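Adenylosuccinate lyase (Francisella tularensis subsp. tularensis SCHU S4, PDB 4EEI) probably catalyses the cleavage of adenylosuccinate to AMP and fumarate, together with the corresponding fumarate-releasing step of IMP synthesis, in purine biosynthesis. Local coordinates at residues K12-E17 with L104-S109; K115-L120 with R163-L168; L155-E160 with E234-E239. All coordinates share one frame; numbering follows the deposited sequence.

Contact 1 of 3, residues K12-E17 with L104-S109; sequences KIWADE and LQIRDS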
loop_
_atom_site.group_PDB
_atom_site.type_symbol
_atom_site.label_atom_id
_atom_site.label_comp_id
_atom_site.label_asym_id
_atom_site.label_seq_id
_atom_site.Cartn_x
_atom_site.Cartn_y
_atom_site.Cartn_z
ATOM N N LYS B 12 -20.095 -1.864 19.583
ATOM C CA LYS B 12 -20.556 -2.761 20.636
ATOM C C LYS B 12 -20.110 -4.192 20.357
ATOM O O LYS B 12 -19.722 -4.921 21.268
ATOM C CB LYS B 12 -22.079 -2.703 20.765
ATOM C CG LYS B 12 -22.637 -3.549 21.897
ATOM C CD LYS B 12 -24.128 -3.316 22.079
ATOM C CE LYS B 12 -24.684 -4.159 23.215
ATOM N NZ LYS B 12 -24.873 -5.578 22.812
ATOM N N ILE B 13 -20.137 -4.580 19.088
ATOM C CA ILE B 13 -19.725 -5.922 18.700
ATOM C C ILE B 13 -18.259 -6.151 19.050
ATOM O O ILE B 13 -17.878 -7.233 19.496
ATOM C CB ILE B 13 -19.927 -6.159 17.192
ATOM C CG1 ILE B 13 -21.418 -6.261 16.861
ATOM C CG2 ILE B 13 -19.192 -7.411 16.743
ATOM C CD1 ILE B 13 -21.735 -6.050 15.398
ATOM N N TRP B 14 -17.439 -5.127 18.836
ATOM C CA TRP B 14 -16.011 -5.218 19.086
ATOM C C TRP B 14 -15.588 -4.789 20.469
ATOM O O TRP B 14 -14.388 -4.850 20.812
ATOM C CB TRP B 14 -15.242 -4.459 18.011
ATOM C CG TRP B 14 -15.518 -5.007 16.634
ATOM C CD1 TRP B 14 -16.468 -4.566 15.717
ATOM C CD2 TRP B 14 -14.861 -6.147 15.979
ATOM N NE1 TRP B 14 -16.434 -5.323 14.574
ATOM C CE2 TRP B 14 -15.495 -6.287 14.666
ATOM C CE3 TRP B 14 -13.849 -7.024 16.334
ATOM C CZ2 TRP B 14 -15.112 -7.267 13.769
ATOM C CZ3 TRP B 14 -13.473 -8.010 15.418
ATOM C CH2 TRP B 14 -14.091 -8.126 14.168
ATOM N N ALA B 15 -16.547 -4.353 21.279
ATOM C CA ALA B 15 -16.276 -3.954 22.659
ATOM C C ALA B 15 -15.899 -5.167 23.508
ATOM O O ALA B 15 -16.327 -6.284 23.220
ATOM C CB ALA B 15 -17.478 -3.239 23.254
ATOM N N ASP B 16 -15.087 -4.955 24.542
ATOM C CA ASP B 16 -14.618 -6.076 25.357
ATOM C C ASP B 16 -15.752 -6.997 25.807
ATOM O O ASP B 16 -15.585 -8.213 25.853
ATOM C CB ASP B 16 -13.843 -5.582 26.588
ATOM C CG ASP B 16 -12.417 -5.168 26.265
ATOM O OD1 ASP B 16 -11.948 -5.392 25.129
ATOM O OD2 ASP B 16 -11.754 -4.629 27.175
ATOM N N GLU B 17 -16.905 -6.428 26.143
ATOM C CA GLU B 17 -17.992 -7.269 26.660
ATOM C C GLU B 17 -18.468 -8.321 25.651
ATOM O O GLU B 17 -18.671 -9.486 26.005
ATOM C CB GLU B 17 -19.186 -6.443 27.135
ATOM C CG GLU B 17 -20.315 -7.329 27.660
ATOM C CD GLU B 17 -21.550 -6.555 28.069
ATOM O OE1 GLU B 17 -21.770 -6.397 29.290
ATOM O OE2 GLU B 17 -22.308 -6.121 27.173
ATOM N N LEU B 104 -17.300 -15.158 14.798
ATOM C CA LEU B 104 -18.655 -14.776 15.179
ATOM C C LEU B 104 -18.814 -13.250 15.163
ATOM O O LEU B 104 -19.845 -12.733 14.725
ATOM C CB LEU B 104 -19.027 -15.346 16.551
ATOM C CG LEU B 104 -18.874 -16.853 16.790
ATOM C CD1 LEU B 104 -19.384 -17.233 18.166
ATOM C CD2 LEU B 104 -19.599 -17.658 15.721
ATOM N N GLN B 105 -17.800 -12.530 15.635
ATOM C CA GLN B 105 -17.827 -11.068 15.567
ATOM C C GLN B 105 -17.831 -10.581 14.123
ATOM O O GLN B 105 -18.565 -9.653 13.778
ATOM C CB GLN B 105 -16.625 -10.467 16.303
ATOM C CG GLN B 105 -16.694 -10.595 17.812
ATOM C CD GLN B 105 -15.412 -10.148 18.469
ATOM O OE1 GLN B 105 -14.378 -10.809 18.343
ATOM N NE2 GLN B 105 -15.458 -9.002 19.146
ATOM N N ILE B 106 -17.005 -11.193 13.282
ATOM C CA ILE B 106 -16.956 -10.801 11.876
ATOM C C ILE B 106 -18.301 -11.096 11.194
ATOM O O ILE B 106 -18.803 -10.302 10.405
ATOM C CB ILE B 106 -15.803 -11.501 11.128
ATOM C CG1 ILE B 106 -14.449 -11.025 11.668
ATOM C CG2 ILE B 106 -15.890 -11.214 9.642
ATOM C CD1 ILE B 106 -13.240 -11.828 11.115
ATOM N N ARG B 107 -18.888 -12.240 11.518
ATOM C CA ARG B 107 -20.178 -12.617 10.956
ATOM C C ARG B 107 -21.255 -11.592 11.283
ATOM O O ARG B 107 -22.034 -11.170 10.411
ATOM C CB ARG B 107 -20.566 -14.002 11.494
ATOM C CG ARG B 107 -21.963 -14.459 11.174
ATOM C CD ARG B 107 -22.741 -14.555 12.466
ATOM N NE ARG B 107 -22.755 -15.889 13.037
ATOM C CZ ARG B 107 -22.876 -16.150 14.337
ATOM N NH1 ARG B 107 -22.957 -15.168 15.225
ATOM N NH2 ARG B 107 -22.886 -17.402 14.752
ATOM N N ASP B 108 -21.303 -11.170 12.537
ATOM C CA ASP B 108 -22.338 -10.233 12.932
ATOM C C ASP B 108 -22.089 -8.844 12.353
ATOM O O ASP B 108 -23.030 -8.098 12.071
ATOM C CB ASP B 108 -22.476 -10.216 14.455
ATOM C CG ASP B 108 -22.981 -11.547 14.999
ATOM O OD1 ASP B 108 -23.662 -12.276 14.240
ATOM O OD2 ASP B 108 -22.692 -11.862 16.176
ATOM N N SER B 109 -20.820 -8.516 12.162
ATOM C CA SER B 109 -20.450 -7.251 11.545
ATOM C C SER B 109 -20.832 -7.262 10.064
ATOM O O SER B 109 -21.352 -6.279 9.539
ATOM C CB SER B 109 -18.942 -7.034 11.703
ATOM O OG SER B 109 -18.609 -6.842 13.063
HETATM O O HOH W 1 -13.060 -7.429 20.031
#
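Gln105 packs on the Trp14 indole with its CB and bonds to the Ile13 carbonyl with its amide. That CB sits over one face of the indole in a CH-pi contact, 4.2 Å from the centroid of the Trp14 six-membered ring, and also meets Ile13 CG2. With CG turned away from its carbonyl carbon (chi1 -71°), the chain runs out past Ile13 CG2 and O. Gln105 CD lies near Trp14 CE3 and Gln105 OE1 near Trp14 CZ3, at 4.1 Å each. There Gln105 NE2 donates to Ile13 O at 3.0 Å, almost straight (170°) and within the amide's own plane. A water accepts from Gln105 NE2 at 3.0 Å and donates to Trp14 O, so the two NE2 bonds hold the amide's rotation, with its plane 37° from the indole. At the backbone end, Ser109 OG donates to Gln105 O at 2.9 Å and weakly accepts from Trp14 NE1 at 3.1 Å. Trp14 CH2 touches Ile106 CG1 at the ring edge, 3.8 Å away. The contact joins Ile13 and Trp14, just before helix 16-33, to helix 94-131, while Leu313, Pro314 and Phe317 of helix 304-333 pack against Trp14, Ile106 and Ser109.

Contact 2 of 3, residues K115-L120 with R163-L168; sequences KDLEAL and RRLKDL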
loop_
_atom_site.group_PDB
_atom_site.type_symbol
_atom_site.label_atom_id
_atom_site.label_comp_id
_atom_site.label_asym_id
_atom_site.label_seq_id
_atom_site.Cartn_x
_atom_site.Cartn_y
_atom_site.Cartn_z
ATOM N N LYS B 115 -26.472 -5.410 4.835
ATOM C CA LYS B 115 -27.752 -4.711 4.868
ATOM C C LYS B 115 -27.564 -3.292 4.360
ATOM O O LYS B 115 -28.359 -2.792 3.556
ATOM C CB LYS B 115 -28.314 -4.667 6.294
ATOM C CG LYS B 115 -29.615 -3.882 6.406
ATOM C CD LYS B 115 -29.996 -3.604 7.860
ATOM C CE LYS B 115 -31.341 -2.870 7.966
ATOM N NZ LYS B 115 -31.373 -1.572 7.222
ATOM N N ASP B 116 -26.501 -2.641 4.819
ATOM C CA ASP B 116 -26.256 -1.253 4.423
ATOM C C ASP B 116 -25.766 -1.118 2.979
ATOM O O ASP B 116 -26.087 -0.143 2.310
ATOM C CB ASP B 116 -25.289 -0.570 5.395
ATOM C CG ASP B 116 -25.918 -0.321 6.757
ATOM O OD1 ASP B 116 -27.133 -0.044 6.811
ATOM O OD2 ASP B 116 -25.204 -0.417 7.778
ATOM N N LEU B 117 -24.989 -2.085 2.499
ATOM C CA LEU B 117 -24.563 -2.065 1.099
ATOM C C LEU B 117 -25.757 -2.256 0.157
ATOM O O LEU B 117 -25.877 -1.566 -0.856
ATOM C CB LEU B 117 -23.483 -3.123 0.837
ATOM C CG LEU B 117 -22.994 -3.336 -0.603
ATOM C CD1 LEU B 117 -22.415 -2.051 -1.178
ATOM C CD2 LEU B 117 -21.955 -4.445 -0.659
ATOM N N GLU B 118 -26.652 -3.179 0.490
ATOM C CA GLU B 118 -27.836 -3.384 -0.341
ATOM C C GLU B 118 -28.735 -2.143 -0.321
ATOM O O GLU B 118 -29.345 -1.783 -1.329
ATOM C CB GLU B 118 -28.611 -4.625 0.112
ATOM C CG GLU B 118 -29.762 -4.997 -0.818
ATOM C CD GLU B 118 -30.147 -6.465 -0.715
ATOM O OE1 GLU B 118 -30.126 -7.003 0.414
ATOM O OE2 GLU B 118 -30.470 -7.078 -1.762
ATOM N N ALA B 119 -28.821 -1.481 0.831
ATOM C CA ALA B 119 -29.638 -0.276 0.928
ATOM C C ALA B 119 -29.051 0.848 0.068
ATOM O O ALA B 119 -29.795 1.645 -0.514
ATOM C CB ALA B 119 -29.783 0.166 2.379
ATOM N N LEU B 120 -27.726 0.925 -0.002
ATOM C CA LEU B 120 -27.080 1.930 -0.849
ATOM C C LEU B 120 -27.355 1.620 -2.323
ATOM O O LEU B 120 -27.601 2.528 -3.120
ATOM C CB LEU B 120 -25.569 1.982 -0.593
ATOM C CG LEU B 120 -24.806 2.859 -1.595
ATOM C CD1 LEU B 120 -25.331 4.296 -1.564
ATOM C CD2 LEU B 120 -23.308 2.826 -1.342
ATOM N N ARG B 163 -21.969 -5.611 -7.863
ATOM C CA ARG B 163 -20.896 -6.589 -8.034
ATOM C C ARG B 163 -20.253 -6.856 -6.673
ATOM O O ARG B 163 -19.935 -8.002 -6.344
ATOM C CB ARG B 163 -19.854 -6.107 -9.056
ATOM C CG ARG B 163 -20.338 -6.159 -10.505
ATOM C CD ARG B 163 -19.194 -5.910 -11.509
ATOM N NE ARG B 163 -18.692 -4.527 -11.526
ATOM C CZ ARG B 163 -19.238 -3.547 -12.240
ATOM N NH1 ARG B 163 -20.334 -3.775 -12.959
ATOM N NH2 ARG B 163 -18.704 -2.334 -12.236
ATOM N N ARG B 164 -20.084 -5.806 -5.876
ATOM C CA ARG B 164 -19.493 -5.966 -4.543
ATOM C C ARG B 164 -20.458 -6.686 -3.606
ATOM O O ARG B 164 -20.039 -7.495 -2.772
ATOM C CB ARG B 164 -19.102 -4.610 -3.958
ATOM C CG ARG B 164 -18.124 -3.811 -4.818
ATOM C CD ARG B 164 -16.690 -4.380 -4.789
ATOM N NE ARG B 164 -16.547 -5.584 -5.614
ATOM C CZ ARG B 164 -16.410 -5.572 -6.939
ATOM N NH1 ARG B 164 -16.305 -6.712 -7.609
ATOM N NH2 ARG B 164 -16.376 -4.416 -7.592
ATOM N N LEU B 165 -21.751 -6.407 -3.749
ATOM C CA LEU B 165 -22.743 -7.060 -2.898
ATOM C C LEU B 165 -22.747 -8.563 -3.151
ATOM O O LEU B 165 -22.831 -9.360 -2.214
ATOM C CB LEU B 165 -24.143 -6.445 -3.095
ATOM C CG LEU B 165 -25.260 -7.093 -2.272
ATOM C CD1 LEU B 165 -25.029 -6.868 -0.777
ATOM C CD2 LEU B 165 -26.614 -6.542 -2.689
ATOM N N LYS B 166 -22.639 -8.968 -4.414
ATOM C CA LYS B 166 -22.547 -10.392 -4.701
ATOM C C LYS B 166 -21.278 -11.013 -4.101
ATOM O O LYS B 166 -21.335 -12.112 -3.556
ATOM C CB LYS B 166 -22.634 -10.678 -6.205
ATOM C CG LYS B 166 -22.629 -12.174 -6.532
ATOM C CD LYS B 166 -22.565 -12.416 -8.032
ATOM C CE LYS B 166 -22.425 -13.909 -8.361
ATOM N NZ LYS B 166 -21.090 -14.492 -7.992
ATOM N N ASP B 167 -20.143 -10.319 -4.199
ATOM C CA ASP B 167 -18.898 -10.805 -3.581
ATOM C C ASP B 167 -19.115 -11.055 -2.085
ATOM O O ASP B 167 -18.684 -12.080 -1.552
ATOM C CB ASP B 167 -17.755 -9.783 -3.727
ATOM C CG ASP B 167 -17.276 -9.606 -5.166
ATOM O OD1 ASP B 167 -17.556 -10.489 -6.006
ATOM O OD2 ASP B 167 -16.594 -8.577 -5.444
ATOM N N LEU B 168 -19.765 -10.113 -1.406
ATOM C CA LEU B 168 -19.965 -10.221 0.044
ATOM C C LEU B 168 -20.936 -11.341 0.411
ATOM O O LEU B 168 -20.713 -12.087 1.377
ATOM C CB LEU B 168 -20.447 -8.896 0.648
ATOM C CG LEU B 168 -19.432 -7.792 0.902
ATOM C CD1 LEU B 168 -20.081 -6.647 1.655
ATOM C CD2 LEU B 168 -18.243 -8.328 1.684
#
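Asp167 OD2 is gripped twice by Arg164, whose backbone carbon touches Leu117 across the contact. Arg164 NH1 reaches Asp167 OD2 at 2.9 Å and Arg164 NE at 3.0 Å, a side-on salt bridge in which both nitrogens meet one oxygen from the same face of the carboxylate, with the oxygen in the guanidinium plane. The setting is the long-helix bundle of the fumarase/aspartase superfamily, and helices 94-131 and 151-173 run antiparallel, their local axes 10.0 Å apart and 158° between directions. The arginine's CB faces helix 94-131, but its chain turns back at chi2 (-73°) and carries the guanidinium to Asp167. Asp217 and Lys221 of the second subunit complete the charge network by pairing with Arg164 and Asp167. Leucines make most of the interface, with Glu118's aliphatic part at its margin. Leu117, with CG anti to its own nitrogen (chi1 175°), sends CD2 against the backbone of the facing helix, 3.5 Å from Leu165 CA. The side chains of Leu117 and Leu165 run antiparallel, each passing the other's side, and Leu165 CD2 lies across those Glu118 carbons, 3.9 Å from Glu118 CB. On the other flank, Leu168 CD1 closes on Leu117 CD2 at 3.7 Å.

Contact 3 of 3, residues L155-E160 with E234-E239; sequences LGAYVE and ERLAVE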
loop_
_atom_site.group_PDB
_atom_site.type_symbol
_atom_site.label_atom_id
_atom_site.label_comp_id
_atom_site.label_asym_id
_atom_site.label_seq_id
_atom_site.Cartn_x
_atom_site.Cartn_y
_atom_site.Cartn_z
ATOM N N LEU B 155 -26.642 4.649 -12.357
ATOM C CA LEU B 155 -26.798 3.232 -12.652
ATOM C C LEU B 155 -25.432 2.559 -12.727
ATOM O O LEU B 155 -25.278 1.392 -12.358
ATOM C CB LEU B 155 -27.581 3.021 -13.958
ATOM C CG LEU B 155 -27.951 1.563 -14.250
ATOM C CD1 LEU B 155 -29.037 1.058 -13.277
ATOM C CD2 LEU B 155 -28.412 1.383 -15.702
ATOM N N GLY B 156 -24.431 3.300 -13.198
ATOM C CA GLY B 156 -23.073 2.781 -13.262
ATOM C C GLY B 156 -22.489 2.501 -11.890
ATOM O O GLY B 156 -21.709 1.552 -11.701
ATOM N N ALA B 157 -22.844 3.341 -10.927
ATOM C CA ALA B 157 -22.430 3.103 -9.554
ATOM C C ALA B 157 -23.233 1.930 -9.002
ATOM O O ALA B 157 -22.691 1.071 -8.307
ATOM C CB ALA B 157 -22.647 4.333 -8.723
ATOM N N TYR B 158 -24.531 1.903 -9.303
ATOM C CA TYR B 158 -25.388 0.799 -8.857
ATOM C C TYR B 158 -24.818 -0.565 -9.220
ATOM O O TYR B 158 -24.658 -1.427 -8.350
ATOM C CB TYR B 158 -26.800 0.947 -9.432
ATOM C CG TYR B 158 -27.683 -0.275 -9.271
ATOM C CD1 TYR B 158 -28.322 -0.544 -8.069
ATOM C CD2 TYR B 158 -27.881 -1.152 -10.329
ATOM C CE1 TYR B 158 -29.133 -1.654 -7.923
ATOM C CE2 TYR B 158 -28.689 -2.265 -10.191
ATOM C CZ TYR B 158 -29.314 -2.505 -8.989
ATOM O OH TYR B 158 -30.116 -3.614 -8.855
ATOM N N VAL B 159 -24.513 -0.775 -10.499
ATOM C CA VAL B 159 -24.034 -2.084 -10.922
ATOM C C VAL B 159 -22.696 -2.435 -10.273
ATOM O O VAL B 159 -22.432 -3.603 -9.987
ATOM C CB VAL B 159 -23.962 -2.243 -12.462
ATOM C CG1 VAL B 159 -25.359 -2.161 -13.064
ATOM C CG2 VAL B 159 -23.039 -1.188 -13.083
ATOM N N GLU B 160 -21.862 -1.432 -10.020
ATOM C CA GLU B 160 -20.570 -1.698 -9.384
ATOM C C GLU B 160 -20.762 -2.137 -7.932
ATOM O O GLU B 160 -20.162 -3.115 -7.485
ATOM C CB GLU B 160 -19.642 -0.477 -9.450
ATOM C CG GLU B 160 -18.294 -0.731 -8.776
ATOM C CD GLU B 160 -17.339 0.459 -8.841
ATOM O OE1 GLU B 160 -17.769 1.566 -9.260
ATOM O OE2 GLU B 160 -16.153 0.282 -8.462
ATOM N N GLU B 234 -15.264 5.819 -3.494
ATOM C CA GLU B 234 -14.472 6.977 -3.905
ATOM C C GLU B 234 -14.845 7.440 -5.302
ATOM O O GLU B 234 -14.914 8.641 -5.564
ATOM C CB GLU B 234 -12.964 6.687 -3.815
ATOM C CG GLU B 234 -12.094 7.959 -3.957
ATOM C CD GLU B 234 -10.609 7.692 -3.725
ATOM O OE1 GLU B 234 -10.286 6.635 -3.139
ATOM O OE2 GLU B 234 -9.768 8.535 -4.122
ATOM N N ARG B 235 -15.090 6.490 -6.202
ATOM C CA ARG B 235 -15.446 6.855 -7.569
ATOM C C ARG B 235 -16.743 7.631 -7.577
ATOM O O ARG B 235 -16.859 8.626 -8.283
ATOM C CB ARG B 235 -15.553 5.629 -8.478
ATOM C CG ARG B 235 -15.748 5.985 -9.961
ATOM C CD ARG B 235 -15.582 4.761 -10.864
ATOM N NE ARG B 235 -16.719 3.854 -10.777
ATOM C CZ ARG B 235 -17.772 3.911 -11.588
ATOM N NH1 ARG B 235 -18.777 3.051 -11.449
ATOM N NH2 ARG B 235 -17.824 4.834 -12.543
ATOM N N LEU B 236 -17.725 7.173 -6.801
ATOM C CA LEU B 236 -19.016 7.851 -6.742
ATOM C C LEU B 236 -18.893 9.196 -6.046
ATOM O O LEU B 236 -19.515 10.180 -6.455
ATOM C CB LEU B 236 -20.045 6.966 -6.026
ATOM C CG LEU B 236 -21.397 7.566 -5.657
ATOM C CD1 LEU B 236 -22.131 8.066 -6.887
ATOM C CD2 LEU B 236 -22.233 6.522 -4.929
ATOM N N ALA B 237 -18.079 9.244 -4.994
ATOM C CA ALA B 237 -17.906 10.486 -4.243
ATOM C C ALA B 237 -17.282 11.558 -5.150
ATOM O O ALA B 237 -17.696 12.720 -5.143
ATOM C CB ALA B 237 -17.042 10.240 -3.020
ATOM N N VAL B 238 -16.296 11.155 -5.933
ATOM C CA VAL B 238 -15.594 12.080 -6.817
ATOM C C VAL B 238 -16.526 12.582 -7.917
ATOM O O VAL B 238 -16.502 13.762 -8.290
ATOM C CB VAL B 238 -14.355 11.393 -7.416
ATOM C CG1 VAL B 238 -13.780 12.198 -8.586
ATOM C CG2 VAL B 238 -13.298 11.170 -6.327
ATOM N N GLU B 239 -17.365 11.691 -8.434
ATOM C CA GLU B 239 -18.364 12.099 -9.414
ATOM C C GLU B 239 -19.268 13.189 -8.842
ATOM O O GLU B 239 -19.523 14.210 -9.489
ATOM C CB GLU B 239 -19.201 10.896 -9.858
ATOM C CG GLU B 239 -20.329 11.244 -10.829
ATOM C CD GLU B 239 -19.849 11.575 -12.238
ATOM O OE1 GLU B 239 -18.741 11.142 -12.613
ATOM O OE2 GLU B 239 -20.596 12.261 -12.979
HETATM O O HOH W 2 -14.583 2.221 -8.862
#
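Glu160 and Arg235 form the tight, polar half of this contact, and Ala157 with Leu236 forms the looser, apolar half. In the tight half a single carboxylate oxygen takes both donors: Arg235 NH1 approaches Glu160 OE1 at 2.8 Å and Arg235 NE at 2.9 Å. The grip is side-on and exactly within the guanidinium plane, yet the carboxylate is turned by 30° against that plane, so both nitrogens approach from one of its faces, NE on the syn side and NH1 on the anti side. Torsions explain the meeting. Glu160 is fully extended, whereas Arg235 runs straight to CD and then bends (chi3 74°), which lays its NE and NH1 edge against the acid. The same NH1 bonds weakly to Gly156 O at 3.3 Å, a carbonyl whose helical bond from Glu160 N is itself weak. Two donors on one oxygen would be expected to favour the charged form of Glu160. A water lies beside the bridge and accepts weakly from Arg235 NE at 3.3 Å.

One turn back from Glu160, and one residue on from Arg235, the approach slackens. Ala157 CB and Leu236 CD1 are 4.2 Å apart, although the backbones come nearest here, with Ala157 CA 6.5 Å from Leu236 CA. The pair belongs to antiparallel helices 151-173 and 217-244 (167° between directions). Around them, Leu124 of helix 94-131 and Met327 and Ile331 of helix 304-333 back Leu236, while Asp217 and Cys295 of the second subunit pack on Glu160 and Arg235.

The three contacts follow one another along the helical bundle through shared helices: helix 94-131 serves contacts 1 and 2, and helix 151-173 serves contacts 2 and 3. Contacts 2 and 3 are close, with centres 13 Å apart, and their segments alternate along the chain. Both also meet Asp217 of the second subunit, so they join the bundle within the chain to the subunit interface. Contact 1, centred 20 Å from contact 2 and 29 Å from contact 3, is touched by no other chain. Unlike contacts 2 and 3, it lies near this chain's AMP-binding residues: the Trp14 side chain is about 8 Å from that of AMP-binding Arg310, and the Gln105 side chain about 12 Å from bound AMP.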